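Local coordinates for ABC transporter, substrate binding protein (PDB 3C9H) that probably serves as the periplasmic, magnesium-binding solute-capturing component of an ABC transporter, at residues S41-L46 with Y238-W242; E135-V140 with G231-S237; S93-D97 with G182-L186; R190-F195 with D256-V260. All blocks are in the same frame, centred on the assembly; numbering follows the deposited sequence.

Contact 1. Residues S41-L46 with Y238-W242. With MG (magnesium ion), chain C; CIT (citric acid), chain D.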
loop_
_atom_site.group_PDB
_atom_site.type_symbol
_atom_site.label_atom_id
_atom_site.label_comp_id
_atom_site.label_asym_id
_atom_site.label_seq_id
_atom_site.Cartn_x
_atom_site.Cartn_y
_atom_site.Cartn_z
ATOM N N SER A 41 5.780 5.434 -2.120
ATOM C CA SER A 41 5.012 5.491 -0.906
ATOM C C SER A 41 5.518 4.491 0.120
ATOM O O SER A 41 4.994 4.461 1.216
ATOM C CB SER A 41 3.531 5.269 -1.175
ATOM O OG SER A 41 3.251 3.930 -1.592
ATOM N N LEU A 42 6.497 3.665 -0.252
ATOM C CA LEU A 42 7.057 2.670 0.647
ATOM C C LEU A 42 7.888 3.410 1.694
ATOM O O LEU A 42 8.867 4.097 1.361
ATOM C CB LEU A 42 7.877 1.616 -0.103
ATOM C CG LEU A 42 8.533 0.499 0.758
ATOM C CD1 LEU A 42 7.523 -0.330 1.558
ATOM C CD2 LEU A 42 9.390 -0.431 -0.052
ATOM N N ASP A 43 7.484 3.294 2.957
ATOM C CA ASP A 43 8.156 4.028 4.046
ATOM C C ASP A 43 9.665 3.774 3.979
ATOM O O ASP A 43 10.117 2.609 3.921
ATOM C CB ASP A 43 7.636 3.604 5.418
ATOM C CG ASP A 43 6.190 4.030 5.670
ATOM O OD1 ASP A 43 5.496 4.498 4.747
ATOM O OD2 ASP A 43 5.742 3.897 6.823
ATOM N N GLU A 44 10.430 4.864 3.997
ATOM C CA GLU A 44 11.870 4.812 3.724
ATOM C C GLU A 44 12.659 3.781 4.523
ATOM O O GLU A 44 13.489 3.099 3.941
ATOM C CB GLU A 44 12.500 6.196 3.815
ATOM C CG GLU A 44 13.957 6.243 3.345
ATOM C CD GLU A 44 14.966 5.996 4.450
ATOM O OE1 GLU A 44 14.542 5.848 5.625
ATOM O OE2 GLU A 44 16.188 5.984 4.133
ATOM N N PRO A 45 12.417 3.646 5.844
ATOM C CA PRO A 45 13.208 2.636 6.565
ATOM C C PRO A 45 12.985 1.219 6.097
ATOM O O PRO A 45 13.920 0.434 6.110
ATOM C CB PRO A 45 12.821 2.851 8.033
ATOM C CG PRO A 45 12.290 4.256 8.076
ATOM C CD PRO A 45 11.562 4.416 6.769
ATOM N N LEU A 46 11.780 0.895 5.630
ATOM C CA LEU A 46 11.535 -0.419 5.043
ATOM C C LEU A 46 12.118 -0.533 3.621
ATOM O O LEU A 46 12.457 -1.633 3.141
ATOM C CB LEU A 46 10.023 -0.688 5.049
ATOM C CG LEU A 46 9.429 -2.043 5.413
ATOM C CD1 LEU A 46 10.166 -2.798 6.520
ATOM C CD2 LEU A 46 7.944 -1.816 5.746
ATOM N N TYR A 238 3.403 -3.470 7.204
ATOM C CA TYR A 238 3.861 -2.484 8.164
ATOM C C TYR A 238 3.507 -2.938 9.570
ATOM O O TYR A 238 4.303 -2.749 10.493
ATOM C CB TYR A 238 3.195 -1.147 7.892
ATOM C CG TYR A 238 3.637 -0.420 6.616
ATOM C CD1 TYR A 238 4.448 -1.025 5.652
ATOM C CD2 TYR A 238 3.225 0.871 6.388
ATOM C CE1 TYR A 238 4.816 -0.342 4.481
ATOM C CE2 TYR A 238 3.596 1.555 5.253
ATOM C CZ TYR A 238 4.401 0.945 4.298
ATOM O OH TYR A 238 4.750 1.636 3.159
ATOM N N ALA A 239 2.325 -3.536 9.734
ATOM C CA ALA A 239 1.898 -3.992 11.042
ATOM C C ALA A 239 2.853 -5.087 11.533
ATOM O O ALA A 239 3.277 -5.050 12.670
ATOM C CB ALA A 239 0.460 -4.479 10.994
ATOM N N ALA A 240 3.186 -6.042 10.666
ATOM C CA ALA A 240 4.147 -7.099 11.004
ATOM C C ALA A 240 5.525 -6.520 11.342
ATOM O O ALA A 240 6.176 -6.992 12.286
ATOM C CB ALA A 240 4.238 -8.152 9.895
ATOM N N ASP A 241 5.954 -5.486 10.616
ATOM C CA ASP A 241 7.216 -4.794 10.916
ATOM C C ASP A 241 7.204 -4.160 12.288
ATOM O O ASP A 241 8.144 -4.343 13.067
ATOM C CB ASP A 241 7.503 -3.687 9.892
ATOM C CG ASP A 241 8.853 -3.037 10.124
ATOM O OD1 ASP A 241 9.868 -3.757 10.020
ATOM O OD2 ASP A 241 8.887 -1.826 10.436
ATOM N N TRP A 242 6.137 -3.416 12.582
ATOM C CA TRP A 242 5.937 -2.827 13.906
ATOM C C TRP A 242 5.935 -3.871 15.020
ATOM O O TRP A 242 6.673 -3.724 16.002
ATOM C CB TRP A 242 4.640 -2.016 13.983
ATOM C CG TRP A 242 4.906 -0.611 13.748
ATOM C CD1 TRP A 242 5.099 -0.004 12.526
ATOM C CD2 TRP A 242 5.093 0.394 14.734
ATOM N NE1 TRP A 242 5.374 1.338 12.704
ATOM C CE2 TRP A 242 5.377 1.609 14.048
ATOM C CE3 TRP A 242 5.011 0.406 16.125
ATOM C CZ2 TRP A 242 5.606 2.809 14.714
ATOM C CZ3 TRP A 242 5.240 1.602 16.787
ATOM C CH2 TRP A 242 5.533 2.788 16.081
HETATM MG MG MG C . 4.013 5.224 3.115
HETATM C C1 CIT D . 1.961 3.182 1.784
HETATM O O1 CIT D . 2.221 2.574 0.707
HETATM O O2 CIT D . 2.751 3.120 2.749
HETATM C C2 CIT D . 0.678 3.954 1.939
HETATM C C3 CIT D . 0.825 5.248 2.761
HETATM O O7 CIT D . 1.961 6.022 2.271
HETATM C C4 CIT D . -0.425 6.115 2.640
HETATM C C5 CIT D . -0.656 6.623 1.252
HETATM O O3 CIT D . -1.808 6.564 0.714
HETATM O O4 CIT D . 0.319 7.151 0.696
HETATM C C6 CIT D . 1.048 4.962 4.255
HETATM O O5 CIT D . 2.078 5.354 4.868
HETATM O O6 CIT D . 0.218 4.313 4.903
HETATM O O HOH W 1 5.034 7.263 3.133
#
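Leu-46, in the first turn of helix 44-57, and Asp-241, within helix 236-245, make the nearest backbone approach, yet their CA atoms stand 8.5 Å apart, so side chains bridge the gap. Tyr-238 does most of this. Its CG lies anti to the carbonyl carbon (chi1 -70°), which carries the ring to the loop 41-43, where the phenol oxygen is gripped twice. Asp-43 N donates to Tyr-238 OH over 3.2 Å, nearly straight at 164°, while Tyr-238 OH donates to citrate O2 at a short 2.5 Å. Leu-42 CD1 reaches the ring edge 4.0 Å from Tyr-238 CE1, and Leu-46 CD2 comes in obliquely, 3.6 Å from Tyr-238 CD1. Leu-46 CD1 runs antiparallel alongside the Asp-241 carboxylate, whose OD2 pairs with Arg-245.

The Asp-43 carboxylate, turned 47° from the tyrosine plane, binds magnesium through OD1 at 2.3 Å; Ser-41 O binds the metal at the same distance. A water and citrate O2 and O7 are further ligands. Because citrate O2 touches both metal and Tyr-238 OH, Tyr-238 is a second-shell residue. The citrate is probably from the crystallisation liquor, but the arrangement is consistent with the ligand cleft of a periplasmic binding protein.

Contact 2. Residues E135-V140 with G231-S237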
loop_
_atom_site.group_PDB
_atom_site.type_symbol
_atom_site.label_atom_id
_atom_site.label_comp_id
_atom_site.label_asym_id
_atom_site.label_seq_id
_atom_site.Cartn_x
_atom_site.Cartn_y
_atom_site.Cartn_z
ATOM N N GLU A 135 -0.076 -7.485 -0.462
ATOM C CA GLU A 135 -0.169 -6.976 0.942
ATOM C C GLU A 135 -1.612 -6.783 1.431
ATOM O O GLU A 135 -2.375 -6.088 0.795
ATOM C CB GLU A 135 0.582 -5.636 1.053
ATOM C CG GLU A 135 2.104 -5.786 0.907
ATOM C CD GLU A 135 2.791 -4.443 0.763
ATOM O OE1 GLU A 135 2.884 -3.723 1.781
ATOM O OE2 GLU A 135 3.185 -4.086 -0.371
ATOM N N PRO A 136 -1.997 -7.429 2.550
ATOM C CA PRO A 136 -3.376 -7.350 3.031
ATOM C C PRO A 136 -3.668 -6.138 3.919
ATOM O O PRO A 136 -2.753 -5.597 4.544
ATOM C CB PRO A 136 -3.530 -8.627 3.842
ATOM C CG PRO A 136 -2.165 -8.821 4.469
ATOM C CD PRO A 136 -1.191 -8.355 3.358
ATOM N N ALA A 137 -4.928 -5.713 3.912
ATOM C CA ALA A 137 -5.469 -4.710 4.832
ATOM C C ALA A 137 -6.048 -5.446 6.030
ATOM O O ALA A 137 -7.029 -6.232 5.889
ATOM C CB ALA A 137 -6.545 -3.936 4.174
ATOM N N VAL A 138 -5.491 -5.161 7.200
ATOM C CA VAL A 138 -5.726 -5.973 8.398
ATOM C C VAL A 138 -6.227 -5.134 9.570
ATOM O O VAL A 138 -6.155 -3.900 9.553
ATOM C CB VAL A 138 -4.427 -6.694 8.831
ATOM C CG1 VAL A 138 -3.871 -7.524 7.686
ATOM C CG2 VAL A 138 -3.371 -5.668 9.371
ATOM N N PHE A 139 -6.738 -5.822 10.583
ATOM C CA PHE A 139 -7.033 -5.182 11.859
ATOM C C PHE A 139 -5.753 -5.227 12.687
ATOM O O PHE A 139 -5.005 -6.191 12.638
ATOM C CB PHE A 139 -8.115 -5.914 12.675
ATOM C CG PHE A 139 -9.457 -6.103 11.995
ATOM C CD1 PHE A 139 -9.792 -5.482 10.797
ATOM C CD2 PHE A 139 -10.409 -6.906 12.596
ATOM C CE1 PHE A 139 -11.051 -5.666 10.223
ATOM C CE2 PHE A 139 -11.688 -7.086 12.026
ATOM C CZ PHE A 139 -12.002 -6.468 10.845
ATOM N N VAL A 140 -5.560 -4.198 13.490
ATOM C CA VAL A 140 -4.527 -4.183 14.476
ATOM C C VAL A 140 -5.180 -3.866 15.821
ATOM O O VAL A 140 -6.255 -3.247 15.885
ATOM C CB VAL A 140 -3.378 -3.198 14.122
ATOM C CG1 VAL A 140 -2.673 -3.650 12.848
ATOM C CG2 VAL A 140 -3.897 -1.761 13.974
ATOM N N GLY A 231 -7.117 -0.568 15.160
ATOM C CA GLY A 231 -7.047 0.068 13.845
ATOM C C GLY A 231 -7.666 -0.806 12.762
ATOM O O GLY A 231 -7.598 -2.046 12.818
ATOM N N TYR A 232 -8.257 -0.154 11.765
ATOM C CA TYR A 232 -8.996 -0.818 10.708
ATOM C C TYR A 232 -8.366 -0.506 9.337
ATOM O O TYR A 232 -8.062 0.648 9.056
ATOM C CB TYR A 232 -10.471 -0.369 10.725
ATOM C CG TYR A 232 -11.272 -0.925 9.589
ATOM C CD1 TYR A 232 -11.730 -2.231 9.625
ATOM C CD2 TYR A 232 -11.571 -0.157 8.466
ATOM C CE1 TYR A 232 -12.440 -2.774 8.565
ATOM C CE2 TYR A 232 -12.295 -0.692 7.391
ATOM C CZ TYR A 232 -12.719 -1.995 7.448
ATOM O OH TYR A 232 -13.445 -2.544 6.412
ATOM N N ASN A 233 -8.213 -1.529 8.500
ATOM C CA ASN A 233 -7.625 -1.401 7.148
ATOM C C ASN A 233 -6.183 -0.927 7.126
ATOM O O ASN A 233 -5.782 -0.132 6.269
ATOM C CB ASN A 233 -8.475 -0.483 6.266
ATOM C CG ASN A 233 -9.567 -1.219 5.515
ATOM O OD1 ASN A 233 -10.263 -0.623 4.664
ATOM N ND2 ASN A 233 -9.722 -2.498 5.797
ATOM N N ILE A 234 -5.388 -1.466 8.036
ATOM C CA ILE A 234 -4.001 -1.090 8.182
ATOM C C ILE A 234 -3.180 -2.028 7.300
ATOM O O ILE A 234 -3.550 -3.183 7.123
ATOM C CB ILE A 234 -3.558 -1.176 9.687
ATOM C CG1 ILE A 234 -4.522 -0.334 10.538
ATOM C CG2 ILE A 234 -2.089 -0.720 9.873
ATOM C CD1 ILE A 234 -4.686 1.114 10.058
ATOM N N LEU A 235 -2.066 -1.525 6.757
ATOM C CA LEU A 235 -1.170 -2.350 5.975
ATOM C C LEU A 235 -0.549 -3.463 6.832
ATOM O O LEU A 235 0.152 -3.199 7.801
ATOM C CB LEU A 235 -0.107 -1.496 5.273
ATOM C CG LEU A 235 -0.584 -0.560 4.139
ATOM C CD1 LEU A 235 0.608 0.218 3.571
ATOM C CD2 LEU A 235 -1.343 -1.329 3.019
ATOM N N GLY A 236 -0.799 -4.710 6.449
ATOM C CA GLY A 236 -0.343 -5.867 7.223
ATOM C C GLY A 236 1.165 -5.983 7.268
ATOM O O GLY A 236 1.720 -6.421 8.249
ATOM N N SER A 237 1.826 -5.589 6.181
ATOM C CA SER A 237 3.285 -5.631 6.100
ATOM C C SER A 237 3.904 -4.696 7.135
ATOM O O SER A 237 4.792 -5.068 7.863
ATOM C CB SER A 237 3.717 -5.233 4.686
ATOM O OG SER A 237 2.982 -4.094 4.245
HETATM O O HOH W 2 -8.997 -4.232 7.731
#
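Val-138 faces both Asn-233 and Ile-234, a G1 beta bulge in the antiparallel pairing of strand 135-142 with strand 230-235. The register evidence is direct: Val-138 pairs with Ile-234 but Val-140 with Gly-231, both as hydrogen-bonded pairs, so one extra residue is taken up between them. Each pair is closed by two backbone bonds, among them Val-138 N to Ile-234 O at 2.8 Å.

Packing is close where valines meet glycines. Val-140 CG2 lies over Gly-231, 3.6 Å from its CA. Both Val-138 methyls lie against Gly-236 CA, in the first residue of helix 236-245, CG2 the closer at 3.7 Å. Gly-236 N also donates to Pro-136 O, which ties the helix start to the strand.

The bulge side is looser, although every touching residue is buried. There the Phe-139 and Tyr-232 rings meet obliquely, planes 42° apart and centroids 5.8 Å, and a water enters the pairing: it accepts from Asn-233 N at 2.9 Å and gives a weak bond to Ala-137 O. Tyr-232 OH turns to Asp-191 and Arg-155. At the other end the Glu-135 chain, extended beyond CG (chi2 169°), carries its carboxylate out to the start of the helix. Glu-135 OE2 is held by Arg-263 and Thr-133, and Glu-135 OE1 accepts from Ser-237 OG at 2.5 Å, a very short distance.

Contact 3. Residues S93-D97 with G182-L186. With CIT (citric acid), chain D.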
loop_
_atom_site.group_PDB
_atom_site.type_symbol
_atom_site.label_atom_id
_atom_site.label_comp_id
_atom_site.label_asym_id
_atom_site.label_seq_id
_atom_site.Cartn_x
_atom_site.Cartn_y
_atom_site.Cartn_z
ATOM N N SER A 93 3.859 2.861 -5.953
ATOM C CA SER A 93 2.695 3.280 -5.189
ATOM C C SER A 93 1.719 2.154 -4.917
ATOM O O SER A 93 1.457 1.307 -5.785
ATOM C CB SER A 93 1.965 4.373 -5.961
ATOM O OG SER A 93 0.803 4.795 -5.287
ATOM N N SER A 94 1.171 2.192 -3.710
ATOM C CA SER A 94 0.140 1.298 -3.268
ATOM C C SER A 94 -1.245 1.768 -3.733
ATOM O O SER A 94 -2.224 1.029 -3.577
ATOM C CB SER A 94 0.176 1.144 -1.758
ATOM O OG SER A 94 0.178 2.406 -1.131
ATOM N N ALA A 95 -1.329 2.979 -4.289
ATOM C CA ALA A 95 -2.589 3.462 -4.852
ATOM C C ALA A 95 -2.737 2.934 -6.305
ATOM O O ALA A 95 -2.459 3.620 -7.288
ATOM C CB ALA A 95 -2.742 4.972 -4.737
ATOM N N MET A 96 -3.204 1.691 -6.406
ATOM C CA MET A 96 -3.134 0.912 -7.636
ATOM C C MET A 96 -3.886 1.640 -8.739
ATOM O O MET A 96 -3.442 1.715 -9.879
ATOM C CB MET A 96 -3.758 -0.469 -7.447
ATOM C CG MET A 96 -3.143 -1.393 -6.364
ATOM S SD MET A 96 -3.930 -3.014 -6.199
ATOM C CE MET A 96 -3.478 -3.747 -7.763
ATOM N N ASP A 97 -5.040 2.152 -8.373
ATOM C CA ASP A 97 -5.893 2.887 -9.279
ATOM C C ASP A 97 -5.242 4.141 -9.870
ATOM O O ASP A 97 -5.338 4.385 -11.081
ATOM C CB ASP A 97 -7.242 3.175 -8.612
ATOM C CG ASP A 97 -7.139 4.006 -7.329
ATOM O OD1 ASP A 97 -6.131 3.923 -6.591
ATOM O OD2 ASP A 97 -8.135 4.698 -7.027
ATOM N N GLY A 182 -4.359 7.642 -0.807
ATOM C CA GLY A 182 -4.910 6.868 -1.928
ATOM C C GLY A 182 -5.049 5.379 -1.636
ATOM O O GLY A 182 -5.925 4.734 -2.186
ATOM N N VAL A 183 -4.189 4.793 -0.806
ATOM C CA VAL A 183 -4.363 3.351 -0.476
ATOM C C VAL A 183 -5.591 3.148 0.421
ATOM O O VAL A 183 -6.348 2.194 0.251
ATOM C CB VAL A 183 -3.096 2.655 0.084
ATOM C CG1 VAL A 183 -2.846 3.036 1.540
ATOM C CG2 VAL A 183 -3.220 1.125 -0.115
ATOM N N GLY A 184 -5.828 4.091 1.319
ATOM C CA GLY A 184 -7.075 4.118 2.099
ATOM C C GLY A 184 -8.295 4.136 1.212
ATOM O O GLY A 184 -9.227 3.341 1.417
ATOM N N PHE A 185 -8.315 5.046 0.230
ATOM C CA PHE A 185 -9.415 5.098 -0.698
ATOM C C PHE A 185 -9.591 3.759 -1.450
ATOM O O PHE A 185 -10.697 3.234 -1.572
ATOM C CB PHE A 185 -9.282 6.252 -1.704
ATOM C CG PHE A 185 -10.408 6.257 -2.687
ATOM C CD1 PHE A 185 -11.600 6.863 -2.370
ATOM C CD2 PHE A 185 -10.314 5.535 -3.875
ATOM C CE1 PHE A 185 -12.689 6.794 -3.263
ATOM C CE2 PHE A 185 -11.388 5.451 -4.763
ATOM C CZ PHE A 185 -12.577 6.071 -4.448
ATOM N N LEU A 186 -8.490 3.205 -1.933
ATOM C CA LEU A 186 -8.530 1.918 -2.620
ATOM C C LEU A 186 -9.196 0.873 -1.739
ATOM O O LEU A 186 -10.090 0.174 -2.186
ATOM C CB LEU A 186 -7.109 1.471 -3.022
ATOM C CG LEU A 186 -6.975 0.166 -3.832
ATOM C CD1 LEU A 186 -7.582 0.341 -5.203
ATOM C CD2 LEU A 186 -5.519 -0.297 -3.957
HETATM C C1 CIT D . 1.961 3.182 1.784
HETATM O O1 CIT D . 2.221 2.574 0.707
HETATM O O2 CIT D . 2.751 3.120 2.749
HETATM C C2 CIT D . 0.678 3.954 1.939
HETATM C C3 CIT D . 0.825 5.248 2.761
HETATM O O7 CIT D . 1.961 6.022 2.271
HETATM C C4 CIT D . -0.425 6.115 2.640
HETATM C C5 CIT D . -0.656 6.623 1.252
HETATM O O3 CIT D . -1.808 6.564 0.714
HETATM O O4 CIT D . 0.319 7.151 0.696
HETATM C C6 CIT D . 1.048 4.962 4.255
HETATM O O5 CIT D . 2.078 5.354 4.868
HETATM O O6 CIT D . 0.218 4.313 4.903
HETATM O O HOH W 3 -6.524 5.759 -4.715
#
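Ser-94 and Val-183 meet where the start of helix 183-194 faces the turn leading into helix 96-104, with citrate bound beside them, an arrangement consistent with the ligand cleft of a periplasmic binding protein. The turn is held by Ser-93 OG, which accepts from Ala-95 N at 3.0 Å, an ST turn, and Ala-95 is the centre of an inverse gamma turn.

Polar contacts with the ligand come from both segments. Ser-94 OG donates to citrate O1 at 2.8 Å. Gly-182 N and, weakly, Val-183 N donate to citrate O3, the latter almost straight at 174°. Val-183 N lies in the first turn of helix 183-194, whose N-terminal end may help stabilise the carboxylate.

Among the apolar contacts, Leu-186, its CG anti to the backbone N (chi1 -177°), brings CD2 to 3.6 Å from Met-96 CG, while the same methyl also touches Ser-94 O. Val-183 CB makes a van der Waals contact with Ser-94 OG at 3.5 Å, beside the ligand.

Ionic and water-mediated contacts centre on Asp-97. Its carboxylate is nearly parallel to the Phe-185 ring plane, 7° apart, and Arg-341 serves both, as ion-pair partner of Asp-97 OD2 and as cation-pi partner of Phe-185. One water joins the segments, donating to Asp-97 OD1 at 2.7 Å and to Gly-182 O at 2.8 Å.

Contact 4. Residues R190-F195 with D256-V260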
loop_
_atom_site.group_PDB
_atom_site.type_symbol
_atom_site.label_atom_id
_atom_site.label_comp_id
_atom_site.label_asym_id
_atom_site.label_seq_id
_atom_site.Cartn_x
_atom_site.Cartn_y
_atom_site.Cartn_z
ATOM N N ARG A 190 -12.749 -1.107 -2.453
ATOM C CA ARG A 190 -12.832 -2.559 -2.495
ATOM C C ARG A 190 -13.797 -3.130 -1.439
ATOM O O ARG A 190 -14.526 -4.073 -1.723
ATOM C CB ARG A 190 -11.450 -3.194 -2.348
ATOM C CG ARG A 190 -10.406 -2.723 -3.352
ATOM C CD ARG A 190 -10.879 -2.830 -4.789
ATOM N NE ARG A 190 -10.855 -4.207 -5.276
ATOM C CZ ARG A 190 -11.296 -4.578 -6.481
ATOM N NH1 ARG A 190 -11.814 -3.677 -7.319
ATOM N NH2 ARG A 190 -11.215 -5.856 -6.857
ATOM N N ASP A 191 -13.767 -2.582 -0.223
ATOM C CA ASP A 191 -14.738 -2.949 0.816
ATOM C C ASP A 191 -16.184 -2.807 0.289
ATOM O O ASP A 191 -17.010 -3.689 0.460
ATOM C CB ASP A 191 -14.579 -2.045 2.040
ATOM C CG ASP A 191 -13.428 -2.438 2.938
ATOM O OD1 ASP A 191 -12.944 -3.590 2.865
ATOM O OD2 ASP A 191 -13.027 -1.589 3.763
ATOM N N GLN A 192 -16.473 -1.675 -0.335
ATOM C CA GLN A 192 -17.779 -1.440 -0.946
ATOM C C GLN A 192 -18.181 -2.518 -1.966
ATOM O O GLN A 192 -19.359 -2.860 -2.050
ATOM C CB GLN A 192 -17.816 -0.069 -1.610
ATOM C CG GLN A 192 -19.256 0.422 -1.820
ATOM C CD GLN A 192 -19.326 1.716 -2.578
ATOM O OE1 GLN A 192 -18.541 1.940 -3.495
ATOM N NE2 GLN A 192 -20.266 2.588 -2.196
ATOM N N GLU A 193 -17.215 -3.050 -2.723
ATOM C CA GLU A 193 -17.482 -4.128 -3.707
ATOM C C GLU A 193 -17.681 -5.531 -3.087
ATOM O O GLU A 193 -18.370 -6.363 -3.672
ATOM C CB GLU A 193 -16.383 -4.169 -4.798
ATOM C CG GLU A 193 -16.670 -3.229 -5.976
ATOM C CD GLU A 193 -15.422 -2.810 -6.797
ATOM O OE1 GLU A 193 -14.387 -3.522 -6.742
ATOM O OE2 GLU A 193 -15.493 -1.756 -7.506
ATOM N N GLN A 194 -17.081 -5.808 -1.926
ATOM C CA GLN A 194 -17.327 -7.088 -1.226
ATOM C C GLN A 194 -18.576 -6.990 -0.403
ATOM O O GLN A 194 -19.517 -7.750 -0.564
ATOM C CB GLN A 194 -16.217 -7.447 -0.228
ATOM C CG GLN A 194 -14.844 -7.248 -0.703
ATOM C CD GLN A 194 -14.636 -7.860 -2.035
ATOM O OE1 GLN A 194 -15.018 -9.012 -2.265
ATOM N NE2 GLN A 194 -14.033 -7.100 -2.944
ATOM N N PHE A 195 -18.542 -6.005 0.481
ATOM C CA PHE A 195 -19.374 -5.916 1.658
ATOM C C PHE A 195 -20.431 -4.879 1.342
ATOM O O PHE A 195 -20.141 -3.676 1.299
ATOM C CB PHE A 195 -18.491 -5.456 2.834
ATOM C CG PHE A 195 -18.818 -6.084 4.155
ATOM C CD1 PHE A 195 -19.122 -5.285 5.256
ATOM C CD2 PHE A 195 -18.774 -7.470 4.323
ATOM C CE1 PHE A 195 -19.400 -5.846 6.487
ATOM C CE2 PHE A 195 -19.040 -8.050 5.562
ATOM C CZ PHE A 195 -19.363 -7.232 6.645
ATOM N N ASP A 256 -13.935 -12.748 7.641
ATOM C CA ASP A 256 -15.016 -12.552 6.655
ATOM C C ASP A 256 -14.452 -12.293 5.231
ATOM O O ASP A 256 -14.813 -12.967 4.276
ATOM C CB ASP A 256 -16.019 -11.468 7.098
ATOM C CG ASP A 256 -15.355 -10.158 7.568
ATOM O OD1 ASP A 256 -14.121 -10.093 7.746
ATOM O OD2 ASP A 256 -16.098 -9.183 7.796
ATOM N N TYR A 257 -13.544 -11.339 5.092
ATOM C CA TYR A 257 -12.767 -11.224 3.862
ATOM C C TYR A 257 -11.564 -10.326 4.132
ATOM O O TYR A 257 -11.590 -9.497 5.051
ATOM C CB TYR A 257 -13.602 -10.655 2.705
ATOM C CG TYR A 257 -14.042 -9.229 2.918
ATOM C CD1 TYR A 257 -13.240 -8.161 2.543
ATOM C CD2 TYR A 257 -15.274 -8.949 3.498
ATOM C CE1 TYR A 257 -13.655 -6.841 2.763
ATOM C CE2 TYR A 257 -15.685 -7.666 3.700
ATOM C CZ TYR A 257 -14.892 -6.611 3.331
ATOM O OH TYR A 257 -15.364 -5.328 3.559
ATOM N N THR A 258 -10.523 -10.488 3.327
ATOM C CA THR A 258 -9.327 -9.670 3.480
ATOM C C THR A 258 -8.983 -9.067 2.120
ATOM O O THR A 258 -8.669 -9.792 1.177
ATOM C CB THR A 258 -8.088 -10.461 4.046
ATOM O OG1 THR A 258 -8.336 -10.913 5.387
ATOM C CG2 THR A 258 -6.851 -9.561 4.100
ATOM N N VAL A 259 -9.078 -7.747 2.018
ATOM C CA VAL A 259 -8.664 -7.056 0.815
ATOM C C VAL A 259 -7.137 -7.093 0.696
ATOM O O VAL A 259 -6.419 -6.943 1.698
ATOM C CB VAL A 259 -9.180 -5.617 0.776
ATOM C CG1 VAL A 259 -8.562 -4.890 -0.447
ATOM C CG2 VAL A 259 -10.739 -5.606 0.711
ATOM N N VAL A 260 -6.647 -7.319 -0.529
ATOM C CA VAL A 260 -5.209 -7.385 -0.796
ATOM C C VAL A 260 -4.845 -6.389 -1.902
ATOM O O VAL A 260 -5.489 -6.328 -2.984
ATOM C CB VAL A 260 -4.746 -8.792 -1.180
ATOM C CG1 VAL A 260 -3.223 -8.823 -1.471
ATOM C CG2 VAL A 260 -5.089 -9.753 -0.085
#
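Tyr-257 meets Asp-191, Gln-194 and Phe-195 with one ring, and following it outward accounts for most of the contact. At CB the chain turns so that CG falls between the backbone N and the carbonyl carbon (chi1 66°), aiming the ring at the last turn of helix 183-194. Beyond CG, CD1 has Gln-194 CG 3.7 Å away over one face. The same glutamine places CB 3.8 Å from the ring centroid of Tyr-257, only 7° off the normal, a clear CH-pi contact. Farther out, CE1 approaches Asp-191 OD1 at 3.3 Å near the ring plane. On the other flank the Phe-195 ring is set obliquely to that of Tyr-257, centroids 5.3 Å apart; the closeness of their nearest carbons is doubtful. At the tip, Tyr-257 OH donates to Asp-191 OD1 over 3.1 Å, reaching that oxygen from well above the carboxylate plane (60°).

Arg-155 makes a cation-pi contact with the tyrosine, pairs with Asp-256, and is a long, weak ion-pair partner of Asp-191 OD1. Asp-191 OD2 is taken by Tyr-232 OH.

Beyond the ring, Val-259 CG1 lies 3.9 Å from Arg-190 CB, adding an aliphatic contact; the guanidinium pairs with Glu-193 one turn on. Far from the metal, this is the packing of a helix against a beta-strand typical of an alpha/beta lobe: helix 183-194 lies against strand 258-268, which is flanked by strands 135-142 and 323-325.

Contacts 1 and 3 both touch citrate, their centres 16 Å apart, and so probably mark two parts of the ligand site. Contact 2, centred 12 Å from contact 1, shares helix 236-245 with it. Contact 4, about 23 Å from contact 1 between centres, shares helix 183-194 with contact 3 and reaches the same sheet as contact 2 through neighbouring strands 135-142 and 258-268. Along the chain, contacts 2 and 3 are nested within the loop closed by contact 1, contact 4 follows contact 3, contact 2 crosses contacts 3 and 4, and contact 4 crosses contact 1. Helices 183-194 and 236-245 connect the ligand site to the sheet packing, consistent with a binding-protein fold assembled from distant segments.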